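PDB 3OV9: nucleoprotein from Rift valley fever virus, which encapsidates the viral genomic RNA, shielding it from nucleases, and assembles into ring-shaped hexamers needed to form the nucleocapsid. Local coordinates for residues R106-L111 and M144-F149; R70-M75 and A81-L86; Y172-S177 and Q239-A244. All coordinates share one frame; numbering follows the deposited sequence.

From the N terminus, the chain first closes contact 2, where residues 81-86 of helix 77-90 pack back on 70-75 after five intervening residues. Contact 1 follows, closing a loop of 32 residues between helix 104-110 and the segment 144-149 that leads toward helix 159-180. Contact 3 comes last and joins that helix to the C-terminal helix 232-243 across 61 residues. The three lie in series, neither nested nor crossed. Contacts 1 and 3 touch, Tyr172 OH lying 3.2 Å from His146 CA. Contact 2 stands apart, about 9 Å from contact 1 and 12 Å from contact 3 by nearest atoms; contacts 1 and 2 both reach a second subunit.

Contact 1: residues R106-L111 and M144-F149; sequences RVAAAL and MMHPSF
His146 turns its ring toward helix 104-110, and its CE1 lies 4.1 Å from Ala108 CB, which meets the ring obliquely. CG of His146 stands anti to its own backbone N (chi1 -161°), a setting that swings the imidazole toward the helix and leaves ND1 pointing back at Ser148. Pro147 follows, and its CD rests over one face of the histidine ring, offset toward the rim. Pro147 opens a 3-10 segment that runs on past Phe149, in the loop between helices 130-136 and 159-180, so the contact sets helix 104-110 of the orthogonal bundle against a connecting loop; it lies about 5 Å from the chain centre. Helix 104-110 also carries Arg106, an RNA-binding residue by similarity, and Ala109 packs on Phe33, another such residue.

Ser148 makes the closest approach: its CA is 4.4 Å from Ala109 CA, a close spacing, with alanines on the helix side. Its OG reaches to 3.6 Å from Ala108 CB and lies 3.3 Å from Ala108 O. The same OG shares a hydrogen bond of 2.8 Å with His146 ND1, and Ser148 N donates to that ND1 too, from a position tilted 30° out of the ring plane. Both bonds converge on one ring nitrogen and probably help to hold the ring's rotation. On the backbone side, one water donates to both Ser148 O and Ala109 O, at 2.9 Å each, bridging the segments.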
ATOM      1  N   ARG A 106      -6.403  15.811 -31.444  1.00 14.56           N
ATOM      2  CA  ARG A 106      -6.175  15.344 -32.815  1.00 13.99           C
ATOM      3  C   ARG A 106      -6.457  16.431 -33.853  1.00 13.53           C
ATOM      4  O   ARG A 106      -5.764  16.521 -34.867  1.00 13.30           O
ATOM      5  CB  ARG A 106      -6.996  14.086 -33.101  1.00 14.19           C
ATOM      6  CG  ARG A 106      -6.416  12.848 -32.438  1.00 14.70           C
ATOM      7  CD  ARG A 106      -7.291  11.623 -32.624  1.00 16.48           C
ATOM      8  NE  ARG A 106      -6.735  10.473 -31.911  1.00 17.74           N
ATOM      9  CZ  ARG A 106      -7.242   9.245 -31.943  1.00 18.76           C
ATOM     10  NH1 ARG A 106      -8.335   8.981 -32.653  1.00 19.02           N
ATOM     11  NH2 ARG A 106      -6.653   8.275 -31.259  1.00 19.91           N
ATOM     12  N   VAL A 107      -7.469  17.257 -33.596  1.00 13.03           N
ATOM     13  CA  VAL A 107      -7.755  18.399 -34.466  1.00 12.69           C
ATOM     14  C   VAL A 107      -6.562  19.367 -34.484  1.00 12.26           C
ATOM     15  O   VAL A 107      -6.101  19.772 -35.556  1.00 11.93           O
ATOM     16  CB  VAL A 107      -9.069  19.122 -34.067  1.00 12.48           C
ATOM     17  CG1 VAL A 107      -9.280  20.377 -34.920  1.00 12.92           C
ATOM     18  CG2 VAL A 107     -10.262  18.175 -34.218  1.00 13.01           C
ATOM     19  N   ALA A 108      -6.056  19.710 -33.301  1.00 12.08           N
ATOM     20  CA  ALA A 108      -4.888  20.583 -33.174  1.00 11.83           C
ATOM     21  C   ALA A 108      -3.655  20.005 -33.872  1.00 11.71           C
ATOM     22  O   ALA A 108      -2.899  20.736 -34.517  1.00 11.72           O
ATOM     23  CB  ALA A 108      -4.586  20.864 -31.700  1.00 11.84           C
ATOM     24  N   ALA A 109      -3.469  18.692 -33.751  1.00 11.91           N
ATOM     25  CA  ALA A 109      -2.304  18.020 -34.321  1.00 11.90           C
ATOM     26  C   ALA A 109      -2.367  17.923 -35.843  1.00 11.83           C
ATOM     27  O   ALA A 109      -1.360  18.139 -36.530  1.00 12.11           O
ATOM     28  CB  ALA A 109      -2.139  16.642 -33.707  1.00 12.08           C
ATOM     29  N   ALA A 110      -3.547  17.601 -36.363  1.00 11.79           N
ATOM     30  CA  ALA A 110      -3.731  17.461 -37.804  1.00 11.76           C
ATOM     31  C   ALA A 110      -3.630  18.805 -38.507  1.00 11.83           C
ATOM     32  O   ALA A 110      -3.288  18.854 -39.684  1.00 11.69           O
ATOM     33  CB  ALA A 110      -5.055  16.804 -38.113  1.00 11.87           C
ATOM     34  N   LEU A 111      -3.928  19.882 -37.776  1.00 11.87           N
ATOM     35  CA  LEU A 111      -3.900  21.244 -38.313  1.00 12.01           C
ATOM     36  C   LEU A 111      -2.825  22.120 -37.634  1.00 12.22           C
ATOM     37  O   LEU A 111      -3.035  23.314 -37.372  1.00 12.18           O
ATOM     38  CB  LEU A 111      -5.304  21.867 -38.234  1.00 11.94           C
ATOM     39  CG  LEU A 111      -6.420  21.114 -38.977  1.00 12.15           C
ATOM     40  CD1 LEU A 111      -7.804  21.527 -38.488  1.00 13.07           C
ATOM     41  CD2 LEU A 111      -6.311  21.287 -40.490  1.00 12.58           C
ATOM     42  N   MET A 144       6.485  26.624 -30.511  1.00 13.68           N
ATOM     43  CA  MET A 144       6.877  25.291 -30.038  1.00 13.48           C
ATOM     44  C   MET A 144       6.039  24.795 -28.853  1.00 13.21           C
ATOM     45  O   MET A 144       6.219  23.665 -28.392  1.00 13.10           O
ATOM     46  CB  MET A 144       8.365  25.276 -29.644  1.00 13.63           C
ATOM     47  CG  MET A 144       9.352  25.404 -30.800  1.00 13.57           C
ATOM     48  SD  MET A 144      11.070  25.250 -30.265  1.00 13.51           S
ATOM     49  CE  MET A 144      11.860  24.916 -31.844  1.00 14.58           C
ATOM     50  N   MET A 145       5.123  25.631 -28.370  1.00 12.89           N
ATOM     51  CA  MET A 145       4.431  25.371 -27.105  1.00 12.78           C
ATOM     52  C   MET A 145       3.143  24.546 -27.222  1.00 12.93           C
ATOM     53  O   MET A 145       2.125  24.860 -26.602  1.00 13.14           O
ATOM     54  CB  MET A 145       4.188  26.682 -26.344  1.00 12.35           C
ATOM     55  CG  MET A 145       5.465  27.354 -25.865  1.00 12.85           C
ATOM     56  SD  MET A 145       5.169  28.878 -24.940  1.00 12.15           S
ATOM     57  CE  MET A 145       4.234  28.248 -23.547  1.00 12.58           C
ATOM     58  N   HIS A 146       3.202  23.485 -28.023  1.00 13.00           N
ATOM     59  CA  HIS A 146       2.177  22.436 -28.028  1.00 13.19           C
ATOM     60  C   HIS A 146       2.772  21.184 -28.672  1.00 13.08           C
ATOM     61  O   HIS A 146       3.631  21.304 -29.547  1.00 13.08           O
ATOM     62  CB  HIS A 146       0.908  22.880 -28.764  1.00 13.28           C
ATOM     63  CG  HIS A 146      -0.297  22.061 -28.420  1.00 14.32           C
ATOM     64  ND1 HIS A 146      -0.755  21.037 -29.220  1.00 14.55           N
ATOM     65  CD2 HIS A 146      -1.113  22.086 -27.339  1.00 15.33           C
ATOM     66  CE1 HIS A 146      -1.817  20.485 -28.663  1.00 15.28           C
ATOM     67  NE2 HIS A 146      -2.054  21.100 -27.518  1.00 16.00           N
ATOM     68  N   PRO A 147       2.346  19.977 -28.233  1.00 12.99           N
ATOM     69  CA  PRO A 147       2.866  18.764 -28.881  1.00 13.06           C
ATOM     70  C   PRO A 147       2.619  18.724 -30.394  1.00 12.87           C
ATOM     71  O   PRO A 147       3.372  18.063 -31.120  1.00 13.12           O
ATOM     72  CB  PRO A 147       2.109  17.638 -28.171  1.00 13.15           C
ATOM     73  CG  PRO A 147       1.843  18.189 -26.809  1.00 13.12           C
ATOM     74  CD  PRO A 147       1.567  19.652 -27.020  1.00 13.16           C
ATOM     75  N   SER A 148       1.594  19.446 -30.853  1.00 12.50           N
ATOM     76  CA  SER A 148       1.285  19.598 -32.281  1.00 12.23           C
ATOM     77  C   SER A 148       2.483  20.054 -33.110  1.00 11.89           C
ATOM     78  O   SER A 148       2.580  19.721 -34.290  1.00 11.85           O
ATOM     79  CB  SER A 148       0.135  20.598 -32.483  1.00 12.32           C
ATOM     80  OG  SER A 148      -1.046  20.164 -31.833  1.00 12.21           O
ATOM     81  N   PHE A 149       3.389  20.813 -32.491  1.00 11.40           N
ATOM     82  CA  PHE A 149       4.555  21.374 -33.185  1.00 11.04           C
ATOM     83  C   PHE A 149       5.439  20.319 -33.846  1.00 11.21           C
ATOM     84  O   PHE A 149       6.079  20.590 -34.867  1.00 11.19           O
ATOM     85  CB  PHE A 149       5.403  22.243 -32.241  1.00 10.95           C
ATOM     86  CG  PHE A 149       6.739  22.629 -32.817  1.00 10.39           C
ATOM     87  CD1 PHE A 149       6.836  23.664 -33.745  1.00 10.25           C
ATOM     88  CD2 PHE A 149       7.890  21.936 -32.462  1.00 10.24           C
ATOM     89  CE1 PHE A 149       8.066  24.009 -34.294  1.00  9.35           C
ATOM     90  CE2 PHE A 149       9.128  22.274 -33.007  1.00 10.03           C
ATOM     91  CZ  PHE A 149       9.212  23.312 -33.927  1.00  9.88           C
TER
HETATM   92  O   HOH W   1       1.255  17.419 -35.560  1.00 18.15           O

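Contact 2: residues R70-M75 and A81-L86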
ATOM      1  N   ARG A  70     -15.577  16.860 -19.213  1.00 21.83           N
ATOM      2  CA  ARG A  70     -15.030  17.386 -17.961  1.00 21.84           C
ATOM      3  C   ARG A  70     -15.008  18.917 -17.943  1.00 21.36           C
ATOM      4  O   ARG A  70     -15.411  19.534 -16.955  1.00 21.14           O
ATOM      5  CB  ARG A  70     -13.623  16.827 -17.700  1.00 22.10           C
ATOM      6  CG  ARG A  70     -12.989  17.301 -16.390  1.00 23.91           C
ATOM      7  CD  ARG A  70     -11.494  17.017 -16.341  1.00 26.96           C
ATOM      8  NE  ARG A  70     -11.182  15.746 -15.688  1.00 29.41           N
ATOM      9  CZ  ARG A  70      -9.954  15.247 -15.557  1.00 30.47           C
ATOM     10  NH1 ARG A  70      -8.904  15.901 -16.042  1.00 30.99           N
ATOM     11  NH2 ARG A  70      -9.774  14.085 -14.945  1.00 31.20           N
ATOM     12  N   MET A  71     -14.544  19.524 -19.036  1.00 20.93           N
ATOM     13  CA  MET A  71     -14.440  20.985 -19.122  1.00 20.44           C
ATOM     14  C   MET A  71     -15.806  21.675 -19.047  1.00 20.68           C
ATOM     15  O   MET A  71     -15.913  22.793 -18.538  1.00 20.62           O
ATOM     16  CB  MET A  71     -13.662  21.425 -20.376  1.00 20.28           C
ATOM     17  CG  MET A  71     -14.345  21.125 -21.709  1.00 18.66           C
ATOM     18  SD  MET A  71     -13.356  21.578 -23.157  1.00 15.24           S
ATOM     19  CE  MET A  71     -11.984  20.436 -23.012  1.00 16.96           C
ATOM     20  N   MET A  72     -16.841  20.987 -19.531  1.00 20.86           N
ATOM     21  CA  MET A  72     -18.218  21.486 -19.508  1.00 21.28           C
ATOM     22  C   MET A  72     -18.755  21.696 -18.094  1.00 21.25           C
ATOM     23  O   MET A  72     -19.664  22.503 -17.887  1.00 21.56           O
ATOM     24  CB  MET A  72     -19.145  20.531 -20.261  1.00 21.47           C
ATOM     25  CG  MET A  72     -19.220  20.775 -21.760  1.00 22.38           C
ATOM     26  SD  MET A  72     -20.081  19.444 -22.628  1.00 23.92           S
ATOM     27  CE  MET A  72     -21.775  19.691 -22.105  1.00 24.69           C
ATOM     28  N   MET A  73     -18.189  20.970 -17.131  1.00 21.33           N
ATOM     29  CA  MET A  73     -18.622  21.040 -15.731  1.00 21.37           C
ATOM     30  C   MET A  73     -18.185  22.336 -15.044  1.00 20.69           C
ATOM     31  O   MET A  73     -18.692  22.674 -13.972  1.00 20.62           O
ATOM     32  CB  MET A  73     -18.111  19.830 -14.940  1.00 21.87           C
ATOM     33  CG  MET A  73     -18.372  18.479 -15.601  1.00 23.75           C
ATOM     34  SD  MET A  73     -17.961  17.060 -14.562  1.00 28.39           S
ATOM     35  CE  MET A  73     -16.242  17.357 -14.156  1.00 26.93           C
ATOM     36  N   LYS A  74     -17.240  23.047 -15.662  1.00 19.87           N
ATOM     37  CA  LYS A  74     -16.762  24.336 -15.165  1.00 19.19           C
ATOM     38  C   LYS A  74     -16.638  25.317 -16.333  1.00 18.56           C
ATOM     39  O   LYS A  74     -15.535  25.614 -16.797  1.00 18.25           O
ATOM     40  CB  LYS A  74     -15.419  24.190 -14.435  1.00 19.32           C
ATOM     41  CG  LYS A  74     -15.452  23.371 -13.146  1.00 20.04           C
ATOM     42  CD  LYS A  74     -16.023  24.163 -11.977  1.00 21.28           C
ATOM     43  CE  LYS A  74     -15.923  23.378 -10.670  1.00 22.67           C
ATOM     44  NZ  LYS A  74     -14.511  23.138 -10.250  1.00 22.96           N
ATOM     45  N   MET A  75     -17.785  25.807 -16.793  1.00 17.93           N
ATOM     46  CA  MET A  75     -17.874  26.636 -17.995  1.00 17.48           C
ATOM     47  C   MET A  75     -19.161  27.457 -17.949  1.00 17.43           C
ATOM     48  O   MET A  75     -20.132  27.057 -17.302  1.00 17.30           O
ATOM     49  CB  MET A  75     -17.856  25.736 -19.243  1.00 17.44           C
ATOM     50  CG  MET A  75     -17.647  26.458 -20.573  1.00 16.36           C
ATOM     51  SD  MET A  75     -17.383  25.336 -21.980  1.00 13.30           S
ATOM     52  CE  MET A  75     -15.738  24.710 -21.670  1.00 15.58           C
ATOM     53  N   ALA A  81     -22.919  25.185 -23.996  1.00 17.65           N
ATOM     54  CA  ALA A  81     -23.816  24.905 -25.122  1.00 17.73           C
ATOM     55  C   ALA A  81     -23.057  24.744 -26.437  1.00 17.73           C
ATOM     56  O   ALA A  81     -23.417  23.905 -27.273  1.00 17.91           O
ATOM     57  CB  ALA A  81     -24.872  25.993 -25.247  1.00 17.74           C
ATOM     58  N   THR A  82     -22.008  25.545 -26.612  1.00 17.69           N
ATOM     59  CA  THR A  82     -21.162  25.467 -27.802  1.00 17.82           C
ATOM     60  C   THR A  82     -20.424  24.131 -27.836  1.00 17.98           C
ATOM     61  O   THR A  82     -20.390  23.463 -28.872  1.00 18.00           O
ATOM     62  CB  THR A  82     -20.168  26.655 -27.872  1.00 17.89           C
ATOM     63  OG1 THR A  82     -20.899  27.881 -27.985  1.00 18.03           O
ATOM     64  CG2 THR A  82     -19.234  26.527 -29.076  1.00 17.81           C
ATOM     65  N   VAL A  83     -19.864  23.736 -26.693  1.00 17.94           N
ATOM     66  CA  VAL A  83     -19.107  22.488 -26.588  1.00 18.06           C
ATOM     67  C   VAL A  83     -20.031  21.277 -26.744  1.00 18.47           C
ATOM     68  O   VAL A  83     -19.695  20.327 -27.455  1.00 18.33           O
ATOM     69  CB  VAL A  83     -18.289  22.419 -25.276  1.00 18.08           C
ATOM     70  CG1 VAL A  83     -17.534  21.095 -25.171  1.00 17.65           C
ATOM     71  CG2 VAL A  83     -17.311  23.582 -25.212  1.00 17.35           C
ATOM     72  N   GLU A  84     -21.197  21.329 -26.096  1.00 18.81           N
ATOM     73  CA  GLU A  84     -22.217  20.284 -26.230  1.00 19.51           C
ATOM     74  C   GLU A  84     -22.564  20.034 -27.699  1.00 19.45           C
ATOM     75  O   GLU A  84     -22.619  18.884 -28.142  1.00 19.58           O
ATOM     76  CB  GLU A  84     -23.476  20.645 -25.425  1.00 19.75           C
ATOM     77  CG  GLU A  84     -24.707  19.744 -25.665  1.00 21.80           C
ATOM     78  CD  GLU A  84     -24.618  18.372 -25.000  1.00 24.16           C
ATOM     79  OE1 GLU A  84     -23.611  18.074 -24.323  1.00 25.75           O
ATOM     80  OE2 GLU A  84     -25.573  17.582 -25.160  1.00 26.23           O
ATOM     81  N   ALA A  85     -22.784  21.116 -28.444  1.00 19.33           N
ATOM     82  CA  ALA A  85     -23.097  21.032 -29.869  1.00 19.37           C
ATOM     83  C   ALA A  85     -21.934  20.452 -30.673  1.00 19.39           C
ATOM     84  O   ALA A  85     -22.150  19.663 -31.596  1.00 19.38           O
ATOM     85  CB  ALA A  85     -23.498  22.396 -30.408  1.00 19.14           C
ATOM     86  N   LEU A  86     -20.710  20.836 -30.312  1.00 19.43           N
ATOM     87  CA  LEU A  86     -19.507  20.315 -30.972  1.00 19.72           C
ATOM     88  C   LEU A  86     -19.328  18.813 -30.746  1.00 20.08           C
ATOM     89  O   LEU A  86     -18.935  18.088 -31.662  1.00 19.88           O
ATOM     90  CB  LEU A  86     -18.251  21.070 -30.518  1.00 19.62           C
ATOM     91  CG  LEU A  86     -18.017  22.491 -31.041  1.00 19.64           C
ATOM     92  CD1 LEU A  86     -16.821  23.117 -30.334  1.00 19.76           C
ATOM     93  CD2 LEU A  86     -17.826  22.529 -32.560  1.00 19.18           C
TER
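The backbones stay well separated, the nearest CA atoms being those of Met72 and Val83 at 7.2 Å, and side chains bridge the space between residues 70-75 and helix 77-90. Val83 serves both methionines: with CG1 anti to its backbone N (chi1 179°), its two methyls part toward different partners. CG1 lies 3.8 Å from Met72 CG, the two side chains sliding past each other in opposite directions, while CG2 lies 3.7 Å from Met75 SD and also meets Met75 CE. Met72 bends at its last torsion (chi3 71°), which carries CE over to Glu84, 3.3 Å from OE1 and 3.9 Å from CB. Residues 70-71 belong to the region essential for oligomerization; Leu60 of helix 50-63 and Phe28 of a second subunit both pack on Val83, and Met75 O accepts a hydrogen bond from Arg99 of that neighbouring subunit. Between the segments the contact is mainly apolar, with the Met72 methyl also lying against a carboxylate oxygen that Arg69 already holds in a salt bridge; the charge of Glu84 is thus probably offset by that arginine rather than by anything across the segments.

Contact 3: residues Y172-S177 and Q239-A244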
ATOM      1  N   TYR A 172       9.917  22.658 -23.492  1.00 19.29           N
ATOM      2  CA  TYR A 172       8.484  22.846 -23.258  1.00 19.36           C
ATOM      3  C   TYR A 172       7.779  21.545 -22.869  1.00 19.57           C
ATOM      4  O   TYR A 172       6.969  21.535 -21.941  1.00 19.69           O
ATOM      5  CB  TYR A 172       7.791  23.481 -24.475  1.00 18.97           C
ATOM      6  CG  TYR A 172       6.317  23.142 -24.564  1.00 18.43           C
ATOM      7  CD1 TYR A 172       5.367  23.847 -23.820  1.00 17.55           C
ATOM      8  CD2 TYR A 172       5.874  22.095 -25.374  1.00 17.40           C
ATOM      9  CE1 TYR A 172       4.012  23.523 -23.892  1.00 17.27           C
ATOM     10  CE2 TYR A 172       4.531  21.762 -25.448  1.00 17.12           C
ATOM     11  CZ  TYR A 172       3.604  22.476 -24.708  1.00 17.43           C
ATOM     12  OH  TYR A 172       2.273  22.139 -24.794  1.00 17.21           O
ATOM     13  N   LEU A 173       8.075  20.462 -23.591  1.00 19.82           N
ATOM     14  CA  LEU A 173       7.412  19.173 -23.364  1.00 20.28           C
ATOM     15  C   LEU A 173       7.681  18.639 -21.963  1.00 20.97           C
ATOM     16  O   LEU A 173       6.824  17.983 -21.370  1.00 21.12           O
ATOM     17  CB  LEU A 173       7.828  18.139 -24.413  1.00 19.92           C
ATOM     18  CG  LEU A 173       7.294  18.301 -25.840  1.00 19.31           C
ATOM     19  CD1 LEU A 173       7.947  17.273 -26.744  1.00 19.06           C
ATOM     20  CD2 LEU A 173       5.780  18.166 -25.889  1.00 19.33           C
ATOM     21  N   LEU A 174       8.872  18.933 -21.448  1.00 21.80           N
ATOM     22  CA  LEU A 174       9.255  18.580 -20.081  1.00 22.73           C
ATOM     23  C   LEU A 174       8.372  19.285 -19.051  1.00 23.39           C
ATOM     24  O   LEU A 174       7.873  18.651 -18.119  1.00 23.72           O
ATOM     25  CB  LEU A 174      10.733  18.917 -19.846  1.00 22.68           C
ATOM     26  CG  LEU A 174      11.359  18.677 -18.466  1.00 22.81           C
ATOM     27  CD1 LEU A 174      11.340  17.201 -18.090  1.00 23.16           C
ATOM     28  CD2 LEU A 174      12.784  19.217 -18.440  1.00 23.04           C
ATOM     29  N   GLN A 175       8.178  20.590 -19.234  1.00 24.03           N
ATOM     30  CA  GLN A 175       7.366  21.397 -18.322  1.00 24.78           C
ATOM     31  C   GLN A 175       5.889  21.044 -18.442  1.00 25.22           C
ATOM     32  O   GLN A 175       5.210  20.836 -17.436  1.00 25.19           O
ATOM     33  CB  GLN A 175       7.562  22.897 -18.583  1.00 24.75           C
ATOM     34  CG  GLN A 175       9.004  23.343 -18.801  1.00 25.20           C
ATOM     35  CD  GLN A 175       9.947  22.920 -17.687  1.00 26.06           C
ATOM     36  OE1 GLN A 175       9.670  23.129 -16.501  1.00 26.23           O
ATOM     37  NE2 GLN A 175      11.077  22.330 -18.066  1.00 25.77           N
ATOM     38  N   PHE A 176       5.413  20.972 -19.684  1.00 25.74           N
ATOM     39  CA  PHE A 176       4.015  20.681 -20.001  1.00 26.36           C
ATOM     40  C   PHE A 176       3.557  19.341 -19.427  1.00 27.27           C
ATOM     41  O   PHE A 176       2.497  19.264 -18.803  1.00 27.31           O
ATOM     42  CB  PHE A 176       3.821  20.715 -21.523  1.00 26.01           C
ATOM     43  CG  PHE A 176       2.394  20.552 -21.973  1.00 25.26           C
ATOM     44  CD1 PHE A 176       1.472  21.584 -21.812  1.00 24.41           C
ATOM     45  CD2 PHE A 176       1.981  19.374 -22.589  1.00 24.46           C
ATOM     46  CE1 PHE A 176       0.156  21.437 -22.245  1.00 24.13           C
ATOM     47  CE2 PHE A 176       0.668  19.216 -23.024  1.00 24.35           C
ATOM     48  CZ  PHE A 176      -0.247  20.251 -22.852  1.00 24.35           C
ATOM     49  N   SER A 177       4.367  18.303 -19.627  1.00 28.32           N
ATOM     50  CA  SER A 177       4.048  16.948 -19.166  1.00 29.67           C
ATOM     51  C   SER A 177       3.957  16.844 -17.646  1.00 30.52           C
ATOM     52  O   SER A 177       3.181  16.042 -17.125  1.00 30.64           O
ATOM     53  CB  SER A 177       5.072  15.941 -19.688  1.00 29.55           C
ATOM     54  OG  SER A 177       5.073  15.902 -21.104  1.00 30.03           O
ATOM     55  N   GLN A 239      20.113  24.565 -25.359  1.00 21.60           N
ATOM     56  CA  GLN A 239      21.104  24.574 -24.286  1.00 22.43           C
ATOM     57  C   GLN A 239      20.427  24.462 -22.917  1.00 22.83           C
ATOM     58  O   GLN A 239      20.907  23.742 -22.040  1.00 22.97           O
ATOM     59  CB  GLN A 239      21.981  25.833 -24.378  1.00 22.53           C
ATOM     60  CG  GLN A 239      22.921  26.087 -23.185  1.00 23.07           C
ATOM     61  CD  GLN A 239      23.962  24.992 -22.968  1.00 23.80           C
ATOM     62  OE1 GLN A 239      24.364  24.726 -21.834  1.00 25.20           O
ATOM     63  NE2 GLN A 239      24.407  24.363 -24.048  1.00 24.40           N
ATOM     64  N   ALA A 240      19.307  25.162 -22.752  1.00 23.33           N
ATOM     65  CA  ALA A 240      18.522  25.091 -21.518  1.00 23.88           C
ATOM     66  C   ALA A 240      18.015  23.674 -21.229  1.00 24.37           C
ATOM     67  O   ALA A 240      17.992  23.248 -20.073  1.00 24.43           O
ATOM     68  CB  ALA A 240      17.367  26.087 -21.552  1.00 23.81           C
ATOM     69  N   TYR A 241      17.626  22.944 -22.275  1.00 24.87           N
ATOM     70  CA  TYR A 241      17.176  21.557 -22.122  1.00 25.55           C
ATOM     71  C   TYR A 241      18.302  20.618 -21.682  1.00 26.11           C
ATOM     72  O   TYR A 241      18.074  19.701 -20.888  1.00 26.26           O
ATOM     73  CB  TYR A 241      16.516  21.036 -23.405  1.00 25.44           C
ATOM     74  CG  TYR A 241      15.945  19.637 -23.270  1.00 25.21           C
ATOM     75  CD1 TYR A 241      14.826  19.394 -22.472  1.00 24.83           C
ATOM     76  CD2 TYR A 241      16.525  18.556 -23.938  1.00 25.14           C
ATOM     77  CE1 TYR A 241      14.300  18.114 -22.339  1.00 24.86           C
ATOM     78  CE2 TYR A 241      16.005  17.269 -23.811  1.00 25.40           C
ATOM     79  CZ  TYR A 241      14.893  17.059 -23.011  1.00 25.02           C
ATOM     80  OH  TYR A 241      14.371  15.792 -22.881  1.00 25.55           O
ATOM     81  N   LYS A 242      19.506  20.853 -22.204  1.00 26.81           N
ATOM     82  CA  LYS A 242      20.694  20.074 -21.839  1.00 27.69           C
ATOM     83  C   LYS A 242      20.962  20.105 -20.337  1.00 27.99           C
ATOM     84  O   LYS A 242      21.266  19.074 -19.735  1.00 28.09           O
ATOM     85  CB  LYS A 242      21.929  20.588 -22.584  1.00 27.78           C
ATOM     86  CG  LYS A 242      22.072  20.079 -24.003  1.00 28.71           C
ATOM     87  CD  LYS A 242      23.007  20.968 -24.805  1.00 30.12           C
ATOM     88  CE  LYS A 242      23.066  20.535 -26.260  1.00 30.53           C
ATOM     89  NZ  LYS A 242      23.920  21.453 -27.062  1.00 31.89           N
ATOM     90  N   THR A 243      20.837  21.290 -19.745  1.00 28.42           N
ATOM     91  CA  THR A 243      21.163  21.498 -18.333  1.00 28.92           C
ATOM     92  C   THR A 243      19.932  21.426 -17.420  1.00 29.12           C
ATOM     93  O   THR A 243      20.051  21.547 -16.197  1.00 29.21           O
ATOM     94  CB  THR A 243      21.912  22.838 -18.116  1.00 28.96           C
ATOM     95  OG1 THR A 243      21.119  23.923 -18.609  1.00 29.12           O
ATOM     96  CG2 THR A 243      23.255  22.830 -18.843  1.00 29.33           C
ATOM     97  N   ALA A 244      18.760  21.216 -18.018  1.00 29.29           N
ATOM     98  CA  ALA A 244      17.502  21.117 -17.275  1.00 29.62           C
ATOM     99  C   ALA A 244      17.441  19.856 -16.417  1.00 29.85           C
ATOM    100  O   ALA A 244      18.069  18.845 -16.737  1.00 29.92           O
ATOM    101  CB  ALA A 244      16.314  21.168 -18.228  1.00 29.51           C
TER
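This is a sparse apolar contact between the long helix 159-180 and the C-terminal segment 239-244, carried mostly by helix 232-243, about 16 Å from the centre of the chain. Its extent is modest: 106 Å² of surface is buried over both sides, and the nearest CA atoms, Leu174 and Tyr241, are 8.7 Å apart. One methyl carries it. Leu174 CD2 lies 4.0 Å from Ala244 CB and 4.3 Å from Tyr241 CE1, meeting the phenol ring obliquely. CG of Leu174 is anti to the backbone N (chi1 178°), which sends the branched end out from its helix toward the C-terminal residues. Tyr241 reaches the other helix by the length of its side chain, and its ring also packs on Asp167 and Ser170, one or more turns earlier along helix 159-180.

Within the orthogonal bundle, this pairing lays the chain's last helix against helix 159-180, and no other protein chain of the hexamer touches either segment. Leu174 is buried and also touches Val192 of helix 189-204, and Leu173 packs on Phe196 and Met200 there. Lys189, at the start of that helix, makes a cation-pi contact with Tyr241 and donates hydrogen bonds to the carbonyls of Tyr241 and Ala244, binding the chain's C-terminal end to it.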